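Local coordinates for uncharacterized protein (Bombyx mori, PDB 5AZ0) that probably reduces carbonyl substrates with a nicotinamide cofactor, as a silkworm member (AKR2E5) of the aldo-keto reductase family, at residues V105-L119 / E149-V163. Numbering follows the deposited sequence.
Sequences VWQHYHRAADVEVSL and EKIDYLETWRGFEEV. With ACT (acetate ion), chain I.
Ala-112 and Gly-159 mark where helix 112-119 meets helix 153-163, their axes 7.2 Å apart and inclined at 49°, two neighbouring outer helices of the aldo-keto reductase TIM barrel. Gly-159 makes this closeness possible: its CA rests 3.4 Å from Ala-112 O in a CA-H...O contact, and a modelled CB would clash with that oxygen. Next to it Val-115 is a knob in a hole formed by Thr-156, Gly-159, Phe-160 and Val-163. With CG1 anti to the backbone N (chi1 178°), that methyl is laid over one face of the Phe-160 ring, 4.0 Å from its centroid; Phe-160 itself reaches inward to Met-136 of strand 133-136. Leu-119 CD2 continues the apolar seam against Val-163 CG2.

The loop before helix 112-119 is fixed by polar bonds. Thr-156 OG1 donates to His-110 O at 2.7 Å, in the carbonyl plane on a lone pair, while its CG2 lies over a face of the His-110 ring. Farther out, Arg-111 NH2 forms a salt bridge with Glu-149 OE2 at 3.0 Å, meeting the carboxylate from above its plane, the two flat groups nearly perpendicular. A water that donates to Glu-149 OE1 also donates to Gln-107 O and accepts from His-110 N. Cutting Glu-149 back to an alanine is likely to leave the Arg-111 guanidinium without its carboxylate mate and that water without one of its acceptors. At the start of helix 112-119, in one of two deposited conformers, Glu-155 OE2 accepts from Ala-112 N on the anti side but tilted out of the carboxylate plane, the N-H...O angle a nearly straight 172°.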
loop_
_atom_site.group_PDB
_atom_site.type_symbol
_atom_site.label_atom_id
_atom_site.label_comp_id
_atom_site.label_asym_id
_atom_site.label_seq_id
_atom_site.Cartn_x
_atom_site.Cartn_y
_atom_site.Cartn_z
ATOM N N VAL A 105 -9.020 3.721 -6.125
ATOM C CA VAL A 105 -10.019 4.710 -6.573
ATOM C C VAL A 105 -9.879 5.881 -5.607
ATOM O O VAL A 105 -10.020 5.712 -4.309
ATOM C CB VAL A 105 -11.423 4.124 -6.392
ATOM C CG1 VAL A 105 -12.546 5.145 -6.636
ATOM C CG2 VAL A 105 -11.585 2.944 -7.349
ATOM N N TRP A 106 -9.723 7.069 -6.181
ATOM C CA TRP A 106 -9.501 8.275 -5.419
ATOM C C TRP A 106 -10.784 8.955 -4.954
ATOM O O TRP A 106 -11.929 8.494 -5.258
ATOM C CB TRP A 106 -8.635 9.213 -6.294
ATOM C CG TRP A 106 -7.874 10.352 -5.620
ATOM C CD1 TRP A 106 -8.112 11.694 -5.800
ATOM C CD2 TRP A 106 -6.741 10.268 -4.742
ATOM N NE1 TRP A 106 -7.217 12.445 -5.070
ATOM C CE2 TRP A 106 -6.352 11.619 -4.424
ATOM C CE3 TRP A 106 -6.033 9.221 -4.176
ATOM C CZ2 TRP A 106 -5.295 11.915 -3.578
ATOM C CZ3 TRP A 106 -4.959 9.493 -3.337
ATOM C CH2 TRP A 106 -4.588 10.839 -3.036
ATOM N N GLN A 107 -10.609 10.093 -4.248
ATOM C CA GLN A 107 -11.639 10.716 -3.362
ATOM C C GLN A 107 -12.785 11.304 -4.090
ATOM O O GLN A 107 -13.914 11.369 -3.541
ATOM C CB GLN A 107 -11.035 11.811 -2.454
ATOM C CG GLN A 107 -10.231 11.260 -1.277
ATOM C CD GLN A 107 -8.948 10.542 -1.650
ATOM O OE1 GLN A 107 -8.972 9.356 -1.934
ATOM N NE2 GLN A 107 -7.826 11.213 -1.564
ATOM N N HIS A 108 -12.561 11.632 -5.372
ATOM C CA HIS A 108 -13.692 12.137 -6.197
ATOM C C HIS A 108 -14.533 11.128 -6.887
ATOM O O HIS A 108 -15.516 11.496 -7.562
ATOM C CB HIS A 108 -13.242 13.244 -7.148
ATOM C CG HIS A 108 -12.228 12.834 -8.155
ATOM N ND1 HIS A 108 -10.969 12.431 -7.813
ATOM C CD2 HIS A 108 -12.258 12.859 -9.513
ATOM C CE1 HIS A 108 -10.263 12.207 -8.913
ATOM N NE2 HIS A 108 -11.017 12.484 -9.951
ATOM N N TYR A 109 -14.271 9.839 -6.647
ATOM C CA TYR A 109 -15.095 8.799 -7.312
ATOM C C TYR A 109 -15.799 7.970 -6.240
ATOM O O TYR A 109 -15.713 6.718 -6.230
ATOM C CB TYR A 109 -14.130 7.974 -8.271
ATOM C CG TYR A 109 -13.808 8.698 -9.547
ATOM C CD1 TYR A 109 -14.749 8.802 -10.538
ATOM C CD2 TYR A 109 -12.598 9.322 -9.774
ATOM C CE1 TYR A 109 -14.522 9.525 -11.691
ATOM C CE2 TYR A 109 -12.345 10.035 -10.986
ATOM C CZ TYR A 109 -13.306 10.135 -11.910
ATOM O OH TYR A 109 -13.108 10.797 -13.110
ATOM N N HIS A 110 -16.461 8.626 -5.265
ATOM C CA HIS A 110 -17.031 7.875 -4.084
ATOM C C HIS A 110 -18.450 7.615 -4.197
ATOM O O HIS A 110 -19.030 6.847 -3.386
ATOM C CB HIS A 110 -16.719 8.505 -2.736
ATOM C CG HIS A 110 -15.388 8.141 -2.188
ATOM N ND1 HIS A 110 -15.216 7.859 -0.868
ATOM C CD2 HIS A 110 -14.166 8.006 -2.767
ATOM C CE1 HIS A 110 -13.950 7.547 -0.636
ATOM N NE2 HIS A 110 -13.270 7.674 -1.768
ATOM N N ARG A 111 -19.082 8.134 -5.217
ATOM C CA ARG A 111 -20.456 7.616 -5.447
ATOM C C ARG A 111 -20.367 6.167 -5.930
ATOM O O ARG A 111 -19.450 5.851 -6.691
ATOM C CB ARG A 111 -21.188 8.444 -6.502
ATOM C CG ARG A 111 -21.496 9.906 -6.109
ATOM C CD ARG A 111 -21.786 10.755 -7.351
ATOM N NE ARG A 111 -21.824 12.178 -6.996
ATOM C CZ ARG A 111 -20.769 12.961 -6.843
ATOM N NH1 ARG A 111 -19.544 12.532 -7.010
ATOM N NH2 ARG A 111 -20.931 14.210 -6.504
ATOM N N ALA A 112 -21.360 5.350 -5.586
ATOM C CA ALA A 112 -21.400 3.970 -5.945
ATOM C C ALA A 112 -21.131 3.739 -7.431
ATOM O O ALA A 112 -20.223 3.022 -7.773
ATOM C CB ALA A 112 -22.717 3.329 -5.551
ATOM N N ALA A 113 -21.852 4.445 -8.300
ATOM C CA ALA A 113 -21.667 4.294 -9.745
ATOM C C ALA A 113 -20.334 4.782 -10.215
ATOM O O ALA A 113 -19.881 4.346 -11.262
ATOM C CB ALA A 113 -22.768 5.025 -10.495
ATOM N N ASP A 114 -19.655 5.651 -9.470
ATOM C CA ASP A 114 -18.381 6.058 -9.965
ATOM C C ASP A 114 -17.250 5.092 -9.808
ATOM O O ASP A 114 -16.195 5.278 -10.445
ATOM C CB ASP A 114 -18.002 7.418 -9.448
ATOM C CG ASP A 114 -18.808 8.542 -10.200
ATOM O OD1 ASP A 114 -18.794 8.711 -11.493
ATOM O OD2 ASP A 114 -19.581 9.101 -9.474
ATOM N N VAL A 115 -17.411 4.114 -8.928
ATOM C CA VAL A 115 -16.300 3.166 -8.680
ATOM C C VAL A 115 -16.054 2.400 -10.006
ATOM O O VAL A 115 -14.955 2.287 -10.419
ATOM C CB VAL A 115 -16.703 2.181 -7.587
ATOM C CG1 VAL A 115 -15.609 1.158 -7.344
ATOM C CG2 VAL A 115 -16.944 2.951 -6.257
ATOM N N GLU A 116 -17.105 1.962 -10.669
ATOM C CA GLU A 116 -17.025 1.294 -11.992
ATOM C C GLU A 116 -16.295 2.156 -13.084
ATOM O O GLU A 116 -15.428 1.656 -13.847
ATOM C CB GLU A 116 -18.389 0.807 -12.427
ATOM C CG GLU A 116 -18.421 0.031 -13.756
ATOM C CD GLU A 116 -18.702 0.872 -15.061
ATOM O OE1 GLU A 116 -18.775 2.118 -14.983
ATOM O OE2 GLU A 116 -18.872 0.250 -16.162
ATOM N N VAL A 117 -16.542 3.460 -13.060
ATOM C CA VAL A 117 -15.961 4.363 -14.101
ATOM C C VAL A 117 -14.494 4.456 -13.763
ATOM O O VAL A 117 -13.646 4.216 -14.603
ATOM C CB VAL A 117 -16.595 5.764 -14.103
ATOM C CG1 VAL A 117 -15.976 6.583 -15.204
ATOM C CG2 VAL A 117 -18.097 5.697 -14.321
ATOM N N SER A 118 -14.171 4.734 -12.497
ATOM C CA SER A 118 -12.779 4.849 -12.149
ATOM C C SER A 118 -11.967 3.570 -12.447
ATOM O O SER A 118 -10.855 3.635 -12.977
ATOM C CB SER A 118 -12.628 5.277 -10.671
ATOM O OG SER A 118 -11.271 5.532 -10.301
ATOM N N LEU A 119 -12.521 2.426 -12.049
ATOM C CA LEU A 119 -11.778 1.190 -12.147
ATOM C C LEU A 119 -11.677 0.790 -13.604
ATOM O O LEU A 119 -10.630 0.419 -14.005
ATOM C CB LEU A 119 -12.388 0.075 -11.323
ATOM C CG LEU A 119 -11.856 -1.349 -11.482
ATOM C CD1 LEU A 119 -10.413 -1.344 -11.134
ATOM C CD2 LEU A 119 -12.654 -2.320 -10.604
ATOM N N GLU A 149 -18.025 16.044 -0.137
ATOM C CA GLU A 149 -19.286 15.558 -0.688
ATOM C C GLU A 149 -20.041 14.833 0.310
ATOM O O GLU A 149 -21.177 14.518 0.066
ATOM C CB GLU A 149 -19.053 14.715 -1.978
ATOM C CG GLU A 149 -18.388 15.608 -3.017
ATOM C CD GLU A 149 -18.177 15.046 -4.393
ATOM O OE1 GLU A 149 -17.461 14.052 -4.566
ATOM O OE2 GLU A 149 -18.653 15.693 -5.321
ATOM N N LYS A 150 -19.414 14.544 1.461
ATOM C CA LYS A 150 -20.090 13.896 2.579
ATOM C C LYS A 150 -20.767 12.658 2.152
ATOM O O LYS A 150 -21.891 12.391 2.538
ATOM C CB LYS A 150 -21.067 14.888 3.252
ATOM C CG LYS A 150 -20.316 16.143 3.788
ATOM C CD LYS A 150 -21.271 17.171 4.453
ATOM C CE LYS A 150 -20.473 18.348 5.016
ATOM N NZ LYS A 150 -21.304 19.145 5.963
ATOM N N ILE A 151 -20.094 11.842 1.331
ATOM C CA ILE A 151 -20.690 10.520 0.991
ATOM C C ILE A 151 -20.172 9.520 2.004
ATOM O O ILE A 151 -18.983 9.486 2.285
ATOM C CB ILE A 151 -20.247 10.109 -0.441
ATOM C CG1 ILE A 151 -20.765 11.193 -1.407
ATOM C CG2 ILE A 151 -20.784 8.733 -0.808
ATOM C CD1 ILE A 151 -20.252 11.020 -2.815
ATOM N N ASP A 152 -21.070 8.744 2.566
ATOM C CA ASP A 152 -20.690 7.679 3.450
ATOM C C ASP A 152 -19.823 6.616 2.647
ATOM O O ASP A 152 -20.156 6.272 1.545
ATOM C CB ASP A 152 -21.947 7.047 3.980
ATOM C CG ASP A 152 -21.685 6.074 5.115
ATOM O OD1 ASP A 152 -20.498 5.781 5.449
ATOM O OD2 ASP A 152 -22.702 5.621 5.648
ATOM N N TYR A 153 -18.757 6.123 3.252
ATOM C CA TYR A 153 -17.912 5.091 2.661
ATOM C C TYR A 153 -18.689 3.794 2.476
ATOM O O TYR A 153 -18.332 3.007 1.584
ATOM C CB TYR A 153 -16.559 4.926 3.433
ATOM C CG TYR A 153 -16.765 4.642 4.923
ATOM C CD1 TYR A 153 -17.231 3.419 5.354
ATOM C CD2 TYR A 153 -16.554 5.638 5.876
ATOM C CE1 TYR A 153 -17.448 3.162 6.671
ATOM C CE2 TYR A 153 -16.782 5.393 7.231
ATOM C CZ TYR A 153 -17.222 4.160 7.627
ATOM O OH TYR A 153 -17.462 3.883 8.961
ATOM N N LEU A 154 -19.800 3.612 3.219
ATOM C CA LEU A 154 -20.684 2.525 2.939
ATOM C C LEU A 154 -21.356 2.609 1.590
ATOM O O LEU A 154 -21.643 1.526 1.006
ATOM C CB LEU A 154 -21.788 2.282 4.022
ATOM C CG LEU A 154 -21.310 2.068 5.481
ATOM C CD1 LEU A 154 -22.553 1.843 6.381
ATOM C CD2 LEU A 154 -20.403 0.829 5.578
ATOM N N GLU A 155 -21.680 3.829 1.112
ATOM C CA GLU A 155 -22.263 3.975 -0.248
ATOM C C GLU A 155 -21.150 3.624 -1.199
ATOM O O GLU A 155 -21.371 2.887 -2.105
ATOM C CB GLU A 155 -22.832 5.369 -0.697
ATOM C CG GLU A 155 -23.412 5.297 -2.157
ATOM C CD GLU A 155 -23.742 6.607 -2.895
ATOM O OE1 GLU A 155 -24.122 7.547 -2.164
ATOM O OE2 GLU A 155 -23.676 6.656 -4.186
ATOM N N THR A 156 -19.959 4.152 -0.991
ATOM C CA THR A 156 -18.875 3.827 -1.901
ATOM C C THR A 156 -18.651 2.300 -2.034
ATOM O O THR A 156 -18.486 1.787 -3.130
ATOM C CB THR A 156 -17.597 4.496 -1.479
ATOM O OG1 THR A 156 -17.895 5.861 -1.169
ATOM C CG2 THR A 156 -16.545 4.384 -2.578
ATOM N N TRP A 157 -18.787 1.609 -0.916
ATOM C CA TRP A 157 -18.514 0.213 -0.807
ATOM C C TRP A 157 -19.486 -0.581 -1.588
ATOM O O TRP A 157 -19.080 -1.557 -2.202
ATOM C CB TRP A 157 -18.457 -0.207 0.672
ATOM C CG TRP A 157 -17.908 -1.622 0.819
ATOM C CD1 TRP A 157 -18.590 -2.727 1.130
ATOM C CD2 TRP A 157 -16.569 -2.017 0.600
ATOM N NE1 TRP A 157 -17.737 -3.825 1.161
ATOM C CE2 TRP A 157 -16.486 -3.408 0.859
ATOM C CE3 TRP A 157 -15.412 -1.331 0.212
ATOM C CZ2 TRP A 157 -15.301 -4.141 0.689
ATOM C CZ3 TRP A 157 -14.210 -2.046 0.108
ATOM C CH2 TRP A 157 -14.175 -3.426 0.320
ATOM N N ARG A 158 -20.728 -0.116 -1.709
ATOM C CA ARG A 158 -21.658 -0.801 -2.606
ATOM C C ARG A 158 -21.136 -0.851 -4.057
ATOM O O ARG A 158 -21.348 -1.811 -4.752
ATOM C CB ARG A 158 -23.077 -0.184 -2.655
ATOM C CG ARG A 158 -23.886 -0.276 -1.348
ATOM C CD ARG A 158 -25.393 0.209 -1.396
ATOM N NE ARG A 158 -25.626 1.499 -0.694
ATOM C CZ ARG A 158 -25.522 1.721 0.650
ATOM N NH1 ARG A 158 -25.205 0.759 1.530
ATOM N NH2 ARG A 158 -25.727 2.955 1.141
ATOM N N GLY A 159 -20.526 0.221 -4.506
ATOM C CA GLY A 159 -19.899 0.271 -5.816
ATOM C C GLY A 159 -18.735 -0.706 -5.867
ATOM O O GLY A 159 -18.561 -1.350 -6.890
ATOM N N PHE A 160 -17.933 -0.830 -4.796
ATOM C CA PHE A 160 -16.828 -1.862 -4.800
ATOM C C PHE A 160 -17.436 -3.259 -4.913
ATOM O O PHE A 160 -16.981 -4.062 -5.708
ATOM C CB PHE A 160 -15.922 -1.760 -3.566
ATOM C CG PHE A 160 -14.873 -0.722 -3.698
ATOM C CD1 PHE A 160 -15.197 0.613 -3.688
ATOM C CD2 PHE A 160 -13.572 -1.082 -3.898
ATOM C CE1 PHE A 160 -14.236 1.582 -3.868
ATOM C CE2 PHE A 160 -12.615 -0.143 -4.065
ATOM C CZ PHE A 160 -12.953 1.192 -4.098
ATOM N N GLU A 161 -18.543 -3.520 -4.210
ATOM C CA GLU A 161 -19.219 -4.814 -4.320
ATOM C C GLU A 161 -19.769 -5.058 -5.718
ATOM O O GLU A 161 -19.749 -6.217 -6.193
ATOM C CB GLU A 161 -20.348 -4.980 -3.231
ATOM C CG GLU A 161 -19.744 -4.964 -1.817
ATOM C CD GLU A 161 -20.775 -4.906 -0.662
ATOM O OE1 GLU A 161 -21.872 -4.446 -0.931
ATOM O OE2 GLU A 161 -20.462 -5.229 0.503
ATOM N N GLU A 162 -20.270 -3.986 -6.375
ATOM C CA GLU A 162 -20.766 -4.114 -7.735
ATOM C C GLU A 162 -19.604 -4.467 -8.737
ATOM O O GLU A 162 -19.775 -5.336 -9.622
ATOM C CB GLU A 162 -21.623 -2.850 -8.134
ATOM C CG GLU A 162 -22.995 -2.744 -7.394
ATOM C CD GLU A 162 -23.708 -1.328 -7.380
ATOM O OE1 GLU A 162 -23.150 -0.280 -7.783
ATOM O OE2 GLU A 162 -24.888 -1.280 -6.950
ATOM N N VAL A 163 -18.461 -3.827 -8.625
ATOM C CA VAL A 163 -17.383 -4.079 -9.624
ATOM C C VAL A 163 -16.785 -5.479 -9.413
ATOM O O VAL A 163 -16.360 -6.106 -10.386
ATOM C CB VAL A 163 -16.281 -3.041 -9.621
ATOM C CG1 VAL A 163 -16.858 -1.679 -10.071
ATOM C CG2 VAL A 163 -15.555 -2.903 -8.265
HETATM C C ACT I . -16.864 5.905 11.616
HETATM O O ACT I . -15.922 6.599 12.050
HETATM O OXT ACT I . -17.265 5.923 10.414
HETATM C CH3 ACT I . -17.509 5.050 12.649
HETATM O O HOH W 1 -16.396 11.472 -4.203
HETATM O O HOH W 2 -16.705 14.142 -6.877
HETATM O O HOH W 3 -16.741 8.128 1.409
#